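Local atomic coordinates of hypothetical oxidoreductase ycnD (Bacillus subtilis, PDB entry 1ZCH), a protein that uses NADH or NADPH in the redox chemistry of FMN and also reduces nitroaromatic compounds, quinones, chromates and azo dyes. Residues S16-P21 with H165-S170; V46-V51 with L77-D82; D71-F76 with G160-H165. One frame throughout, in Å; residues are numbered along the deposited sequence. Where two conformers were deposited one is given.

Contact 1: residues S16-P21 with H165-S170; sequences SYTDEP and HPADRS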
# COMPACT_ATOMS: atom_id res chain seq x y z
N SER A 16 8.48 -6.52 -20.85
CA SER A 16 9.10 -6.36 -22.16
C SER A 16 8.68 -4.97 -22.64
O SER A 16 7.49 -4.73 -22.87
CB SER A 16 8.60 -7.42 -23.14
OG SER A 16 9.18 -7.23 -24.42
N TYR A 17 9.65 -4.07 -22.78
CA TYR A 17 9.38 -2.70 -23.19
C TYR A 17 10.10 -2.24 -24.45
O TYR A 17 11.15 -2.78 -24.81
CB TYR A 17 9.77 -1.75 -22.05
CG TYR A 17 8.96 -1.94 -20.78
CD1 TYR A 17 7.76 -1.26 -20.60
CD2 TYR A 17 9.40 -2.81 -19.78
CE1 TYR A 17 7.00 -1.44 -19.44
CE2 TYR A 17 8.65 -3.00 -18.62
CZ TYR A 17 7.45 -2.31 -18.46
OH TYR A 17 6.71 -2.47 -17.31
N THR A 18 9.52 -1.25 -25.12
CA THR A 18 10.13 -0.68 -26.32
C THR A 18 11.03 0.44 -25.81
O THR A 18 11.14 0.65 -24.60
CB THR A 18 9.08 -0.06 -27.26
OG1 THR A 18 8.53 1.12 -26.66
CG2 THR A 18 7.95 -1.05 -27.54
N ASP A 19 11.68 1.15 -26.72
CA ASP A 19 12.58 2.23 -26.34
C ASP A 19 11.88 3.58 -26.38
O ASP A 19 12.51 4.62 -26.20
CB ASP A 19 13.79 2.24 -27.28
CG ASP A 19 13.42 2.58 -28.71
OD1 ASP A 19 12.44 1.99 -29.22
OD2 ASP A 19 14.10 3.42 -29.33
N GLU A 20 10.57 3.56 -26.63
CA GLU A 20 9.78 4.78 -26.70
C GLU A 20 9.83 5.51 -25.36
O GLU A 20 9.63 4.90 -24.31
CB GLU A 20 8.32 4.45 -27.05
CG GLU A 20 7.52 5.62 -27.61
CD GLU A 20 6.03 5.33 -27.71
OE1 GLU A 20 5.67 4.17 -28.00
OE2 GLU A 20 5.22 6.26 -27.52
N PRO A 21 10.08 6.82 -25.38
CA PRO A 21 10.14 7.58 -24.13
C PRO A 21 8.77 7.78 -23.50
O PRO A 21 7.74 7.68 -24.17
CB PRO A 21 10.77 8.90 -24.56
CG PRO A 21 10.21 9.08 -25.94
CD PRO A 21 10.36 7.70 -26.54
N HIS A 165 6.58 1.92 -22.46
CA HIS A 165 5.64 1.46 -23.47
C HIS A 165 5.85 -0.04 -23.69
O HIS A 165 6.97 -0.49 -23.94
CB HIS A 165 5.85 2.27 -24.76
CG HIS A 165 5.50 3.72 -24.62
ND1 HIS A 165 4.20 4.17 -24.64
CD2 HIS A 165 6.27 4.80 -24.37
CE1 HIS A 165 4.18 5.47 -24.42
NE2 HIS A 165 5.42 5.88 -24.24
N PRO A 166 4.77 -0.83 -23.59
CA PRO A 166 4.85 -2.28 -23.76
C PRO A 166 5.29 -2.75 -25.15
O PRO A 166 4.86 -2.20 -26.16
CB PRO A 166 3.43 -2.75 -23.44
CG PRO A 166 2.86 -1.64 -22.59
CD PRO A 166 3.40 -0.42 -23.27
N ALA A 167 6.15 -3.77 -25.18
CA ALA A 167 6.60 -4.36 -26.44
C ALA A 167 5.81 -5.65 -26.60
O ALA A 167 5.65 -6.18 -27.70
CB ALA A 167 8.10 -4.65 -26.38
N ASP A 168 5.31 -6.15 -25.47
CA ASP A 168 4.51 -7.37 -25.39
C ASP A 168 3.52 -7.12 -24.25
O ASP A 168 3.95 -6.96 -23.10
CB ASP A 168 5.41 -8.56 -25.04
CG ASP A 168 4.65 -9.89 -25.02
OD1 ASP A 168 3.47 -9.91 -24.62
OD2 ASP A 168 5.26 -10.92 -25.39
N ARG A 169 2.23 -7.09 -24.54
CA ARG A 169 1.25 -6.83 -23.48
C ARG A 169 0.92 -8.04 -22.60
O ARG A 169 0.07 -7.94 -21.71
CB ARG A 169 -0.02 -6.20 -24.06
CG ARG A 169 0.16 -4.72 -24.36
CD ARG A 169 -1.14 -4.04 -24.77
NE ARG A 169 -0.95 -2.63 -25.10
CZ ARG A 169 -0.74 -1.66 -24.21
NH1 ARG A 169 -0.70 -1.95 -22.91
NH2 ARG A 169 -0.58 -0.41 -24.61
N SER A 170 1.58 -9.16 -22.86
CA SER A 170 1.39 -10.37 -22.06
C SER A 170 -0.06 -10.81 -21.90
O SER A 170 -0.86 -10.70 -22.83
CB SER A 170 2.03 -10.14 -20.67
OG SER A 170 2.05 -11.33 -19.89
O HOH W 1 5.68 -8.06 -21.11
O HOH W 2 9.09 2.51 -23.35
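A single beta bridge, pairing Tyr17 with Pro166, joins the loop that follows the FMN-binding residues His11 to Arg15 to the loop that leaves strand 155-164. Ser16 and Ala167 touch first: Ala167 N donates to Ser16 O at 2.8 Å. In the second bond Thr18 N meets His165 O with an N-H...O angle of 168°. The two bonds flank the bridge, and proline is tolerated at Pro166, since both bonds use its neighbours, Ala167 N and His165 O, and ask for no hydrogen from its nitrogen. Edge carbon CD1 of the Tyr17 ring comes 3.5 Å from His165 O, near the ring plane, while Ser16 OG lies 3.4 Å from the methyl CB of Ala167.

Beyond the bridge the loop closes over His165. Thr18 OG1, set between its own backbone N and carbonyl carbon (chi1 69°), accepts from Glu20 N at 3.2 Å, and this ST turn brings Glu20 round to the imidazole. In the conformer given, the carboxylate of Glu20 lies flat on one face of the ring, the planes 4° apart, a stack rather than a hydrogen bond. At the ring's edge, His165 NE2 makes a weak bond of 2.9 Å to Pro21 O. A water collects His165 N, Thr18 O and Glu20 O, binding both backbones again beside the ring. Tyr17 N is held by Gln72 OE1, and Arg169 O accepts from the FMN-binding residue Arg12.

Contact 2: residues V46-V51 with L77-D82; sequences VTVITV and LLFCAD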
# COMPACT_ATOMS: atom_id res chain seq x y z
N VAL A 46 5.24 9.10 1.99
CA VAL A 46 5.86 8.39 0.88
C VAL A 46 6.54 9.39 -0.05
O VAL A 46 6.05 10.51 -0.26
CB VAL A 46 4.81 7.54 0.08
CG1 VAL A 46 3.66 8.42 -0.39
CG2 VAL A 46 5.47 6.86 -1.12
N THR A 47 7.69 9.00 -0.58
CA THR A 47 8.43 9.84 -1.51
C THR A 47 8.69 9.01 -2.75
O THR A 47 8.94 7.80 -2.65
CB THR A 47 9.77 10.32 -0.90
OG1 THR A 47 9.50 11.32 0.09
CG2 THR A 47 10.69 10.90 -1.97
N VAL A 48 8.60 9.64 -3.91
CA VAL A 48 8.83 8.95 -5.17
C VAL A 48 10.05 9.56 -5.85
O VAL A 48 10.07 10.75 -6.13
CB VAL A 48 7.63 9.09 -6.12
CG1 VAL A 48 7.91 8.32 -7.42
CG2 VAL A 48 6.36 8.57 -5.45
N ILE A 49 11.05 8.73 -6.11
CA ILE A 49 12.25 9.20 -6.81
C ILE A 49 12.08 8.74 -8.25
O ILE A 49 11.91 7.55 -8.51
CB ILE A 49 13.55 8.55 -6.25
CG1 ILE A 49 13.64 8.74 -4.73
CG2 ILE A 49 14.76 9.18 -6.94
CD1 ILE A 49 13.79 10.17 -4.27
N THR A 50 12.12 9.68 -9.19
CA THR A 50 11.99 9.34 -10.61
C THR A 50 13.40 9.25 -11.17
O THR A 50 14.17 10.21 -11.09
CB THR A 50 11.21 10.42 -11.39
OG1 THR A 50 9.87 10.50 -10.90
CG2 THR A 50 11.17 10.06 -12.88
N VAL A 51 13.74 8.09 -11.71
CA VAL A 51 15.07 7.87 -12.27
C VAL A 51 14.95 7.59 -13.76
O VAL A 51 14.30 6.64 -14.18
CB VAL A 51 15.78 6.67 -11.60
CG1 VAL A 51 17.14 6.44 -12.24
CG2 VAL A 51 15.94 6.93 -10.10
N LEU A 77 10.65 4.30 -11.06
CA LEU A 77 10.21 5.09 -9.92
C LEU A 77 10.53 4.30 -8.65
O LEU A 77 10.30 3.09 -8.60
CB LEU A 77 8.70 5.34 -9.97
CG LEU A 77 8.13 6.04 -11.21
CD1 LEU A 77 6.62 6.25 -11.02
CD2 LEU A 77 8.83 7.37 -11.42
N LEU A 78 11.05 4.98 -7.64
CA LEU A 78 11.34 4.31 -6.38
C LEU A 78 10.41 4.88 -5.31
O LEU A 78 10.45 6.08 -5.02
CB LEU A 78 12.79 4.53 -5.95
CG LEU A 78 13.11 3.87 -4.60
CD1 LEU A 78 12.97 2.36 -4.72
CD2 LEU A 78 14.52 4.23 -4.16
N PHE A 79 9.57 4.02 -4.75
CA PHE A 79 8.64 4.43 -3.70
C PHE A 79 9.30 4.15 -2.36
O PHE A 79 9.67 3.01 -2.06
CB PHE A 79 7.33 3.65 -3.83
CG PHE A 79 6.51 4.05 -5.02
CD1 PHE A 79 5.43 4.93 -4.88
CD2 PHE A 79 6.83 3.60 -6.30
CE1 PHE A 79 4.70 5.35 -5.99
CE2 PHE A 79 6.11 4.01 -7.42
CZ PHE A 79 5.04 4.89 -7.26
N CYS A 80 9.47 5.20 -1.57
CA CYS A 80 10.11 5.10 -0.26
C CYS A 80 9.20 5.57 0.86
O CYS A 80 8.43 6.51 0.68
CB CYS A 80 11.37 5.97 -0.21
SG CYS A 80 12.55 5.75 -1.55
N ALA A 81 9.29 4.92 2.01
CA ALA A 81 8.54 5.35 3.18
C ALA A 81 9.35 6.59 3.56
O ALA A 81 10.59 6.57 3.48
CB ALA A 81 8.62 4.31 4.28
N ASP A 82 8.69 7.67 3.97
CA ASP A 82 9.41 8.90 4.30
C ASP A 82 8.92 9.58 5.57
O ASP A 82 7.79 10.05 5.64
CB ASP A 82 9.29 9.88 3.12
CG ASP A 82 10.19 11.11 3.28
OD1 ASP A 82 10.26 11.68 4.39
OD2 ASP A 82 10.81 11.53 2.28
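Val48 and Phe79 lie side by side on one face of the sheet and point the same way, with Val48 CG2 3.7 Å from the Phe79 ring atom CE1. Both are joined there by Val46, whose CG2 meets the edge of the Phe79 ring near its plane. Farther along this face Leu77 runs alongside Thr50, its methyl CD2 3.3 Å from Thr50 OG1; that hydroxyl has its polar partner in Asn182 of the second subunit. Branched Val and Ile suit the extended backbone and supply much of the apolar surface: on the other side Ile49 and Leu78 meet through their CB atoms at 4.1 Å.

Thr47 and Asp82 make the polar end. With OG1 anti to the carbonyl carbon (chi1 -74°), Thr47 donates to Asp82 OD2 at 2.6 Å, approaching on the anti side and 34° out of the carboxylate plane. Thr47 OG1 in turn is bonded to Arg85 NH1. Tyr187 of the second subunit also bonds OD2, and OD1 accepts from Asn84 N and Arg85 N. Were Asp82 replaced by an alanine, the Thr47 hydroxyl and that tyrosine would probably be left without their shared acceptor.

Paired bonds Thr47-Cys80 and Ile49-Leu78, 2.8 to 2.9 Å between backbone N and O, alternate with non-hydrogen-bonded pairs, as in a regular antiparallel ladder. Strand 46-51 also pairs in parallel with the second subunit, continuing the sheet across the dimer interface of this nitroreductase fold.

Contact 3: residues D71-F76 with G160-H165; sequences DQAPVF and GLVIGH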
# COMPACT_ATOMS: atom_id res chain seq x y z
N ASP A 71 16.41 -1.95 -16.88
CA ASP A 71 17.37 -1.32 -17.78
C ASP A 71 16.67 -0.91 -19.08
O ASP A 71 16.92 0.16 -19.64
CB ASP A 71 18.52 -2.28 -18.08
CG ASP A 71 19.58 -1.65 -18.97
OD1 ASP A 71 20.24 -0.69 -18.52
OD2 ASP A 71 19.74 -2.12 -20.11
N GLN A 72 15.81 -1.80 -19.56
CA GLN A 72 15.08 -1.60 -20.81
C GLN A 72 14.07 -0.45 -20.80
O GLN A 72 14.01 0.33 -21.75
CB GLN A 72 14.39 -2.91 -21.19
CG GLN A 72 13.74 -2.93 -22.56
CD GLN A 72 13.11 -4.28 -22.87
OE1 GLN A 72 12.19 -4.71 -22.19
NE2 GLN A 72 13.62 -4.94 -23.91
N ALA A 73 13.26 -0.36 -19.75
CA ALA A 73 12.25 0.70 -19.67
C ALA A 73 12.90 2.06 -19.44
O ALA A 73 13.93 2.15 -18.78
CB ALA A 73 11.26 0.40 -18.55
N PRO A 74 12.29 3.13 -19.98
CA PRO A 74 12.82 4.49 -19.84
C PRO A 74 12.63 5.14 -18.46
O PRO A 74 13.33 6.10 -18.12
CB PRO A 74 12.07 5.25 -20.92
CG PRO A 74 10.73 4.59 -20.92
CD PRO A 74 11.10 3.12 -20.84
N VAL A 75 11.72 4.60 -17.67
CA VAL A 75 11.44 5.16 -16.35
C VAL A 75 11.44 4.16 -15.21
O VAL A 75 10.86 3.07 -15.32
CB VAL A 75 10.06 5.87 -16.35
CG1 VAL A 75 9.74 6.40 -14.95
CG2 VAL A 75 10.06 7.02 -17.36
N PHE A 76 12.10 4.52 -14.12
CA PHE A 76 12.12 3.70 -12.91
C PHE A 76 11.75 4.62 -11.75
O PHE A 76 12.43 5.61 -11.50
CB PHE A 76 13.51 3.11 -12.62
CG PHE A 76 13.55 2.27 -11.36
CD1 PHE A 76 13.18 0.92 -11.40
CD2 PHE A 76 13.89 2.83 -10.14
CE1 PHE A 76 13.15 0.15 -10.23
CE2 PHE A 76 13.87 2.08 -8.96
CZ PHE A 76 13.49 0.73 -9.00
N GLY A 160 10.15 -0.47 -6.22
CA GLY A 160 10.33 0.33 -7.40
C GLY A 160 9.13 0.06 -8.28
O GLY A 160 8.30 -0.80 -7.98
N LEU A 161 9.01 0.83 -9.36
CA LEU A 161 7.92 0.63 -10.30
C LEU A 161 8.50 0.97 -11.67
O LEU A 161 8.88 2.11 -11.92
CB LEU A 161 6.72 1.53 -10.01
CG LEU A 161 5.53 1.31 -10.96
CD1 LEU A 161 4.98 -0.12 -10.78
CD2 LEU A 161 4.45 2.34 -10.70
N VAL A 162 8.58 -0.03 -12.53
CA VAL A 162 9.08 0.16 -13.87
C VAL A 162 7.92 0.70 -14.71
O VAL A 162 6.79 0.25 -14.57
CB VAL A 162 9.57 -1.19 -14.47
CG1 VAL A 162 9.92 -1.02 -15.94
CG2 VAL A 162 10.77 -1.69 -13.69
N ILE A 163 8.20 1.69 -15.55
CA ILE A 163 7.18 2.27 -16.41
C ILE A 163 7.73 2.49 -17.82
O ILE A 163 8.86 2.95 -17.99
CB ILE A 163 6.67 3.63 -15.86
CG1 ILE A 163 6.08 3.43 -14.46
CG2 ILE A 163 5.60 4.20 -16.79
CD1 ILE A 163 5.54 4.71 -13.83
N GLY A 164 6.93 2.14 -18.82
CA GLY A 164 7.35 2.31 -20.20
C GLY A 164 6.29 1.83 -21.16
O GLY A 164 5.22 1.40 -20.75
N HIS A 165 6.58 1.92 -22.46
CA HIS A 165 5.64 1.46 -23.47
C HIS A 165 5.85 -0.04 -23.69
O HIS A 165 6.97 -0.49 -23.94
CB HIS A 165 5.85 2.27 -24.76
CG HIS A 165 5.50 3.72 -24.62
ND1 HIS A 165 4.20 4.17 -24.64
CD2 HIS A 165 6.27 4.80 -24.37
CE1 HIS A 165 4.18 5.47 -24.42
NE2 HIS A 165 5.42 5.88 -24.24
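The Phe76 ring has Val162 CG2 at its edge, near the ring plane, 4.2 Å from CD1, while its far end comes close to Gly160, with CZ 3.6 Å from Gly160 CA. Extending CG anti to the backbone N (chi1 180°) carries the ring along the neighbouring strand to this point. Glycine suits the place, since a CB there would run into CZ. Farther along strand 155-164, Ala73 CB presses on Val162 CG1 at 3.3 Å, tighter than usual carbon contact, so the small alanine suits the place. Pro74 rests its CD against Gly164 CA at 3.9 Å, and a side chain on Gly164 would again clash.

The backbones pair at Val75 and Ile163. Ile163 N donates to Val75 O at 3.0 Å, whereas the return bond from Val75 N to Ile163 O is weak; this is the first pair of the ladder, just after the turn that follows helix 68-72. Val75 and Ile163 meet through their CB atoms on the face away from Phe76.

Helix 54-63 packs on Phe76 through Lys57 and Ile60. Strand 155-164 lies between strands 75-82 and 131-135, and Val162 touches Val133 and Ile135 of the latter, residues of the FMN pocket.

How the contacts relate
From the N terminus, the chain passes the loop 16-21 and enters the sheet at strand 46-51; contact 2 closes a short loop when strand 75-82 comes back beside it. Segment 71-76 lies between the two halves of contact 2 and pairs with 160-165, so contacts 2 and 3 cross in sequence. They meet on strand 75-82, which joins strand 46-51 at the dimer interface to the more central strand 155-164. Contact 1 closes the longest loop, enclosing both others, and shares His165 with contact 3. Tyr17 packs on Val162 and Gly164, carrying the N-terminal loop onto the end of the sheet; contacts 1 and 2 do not touch.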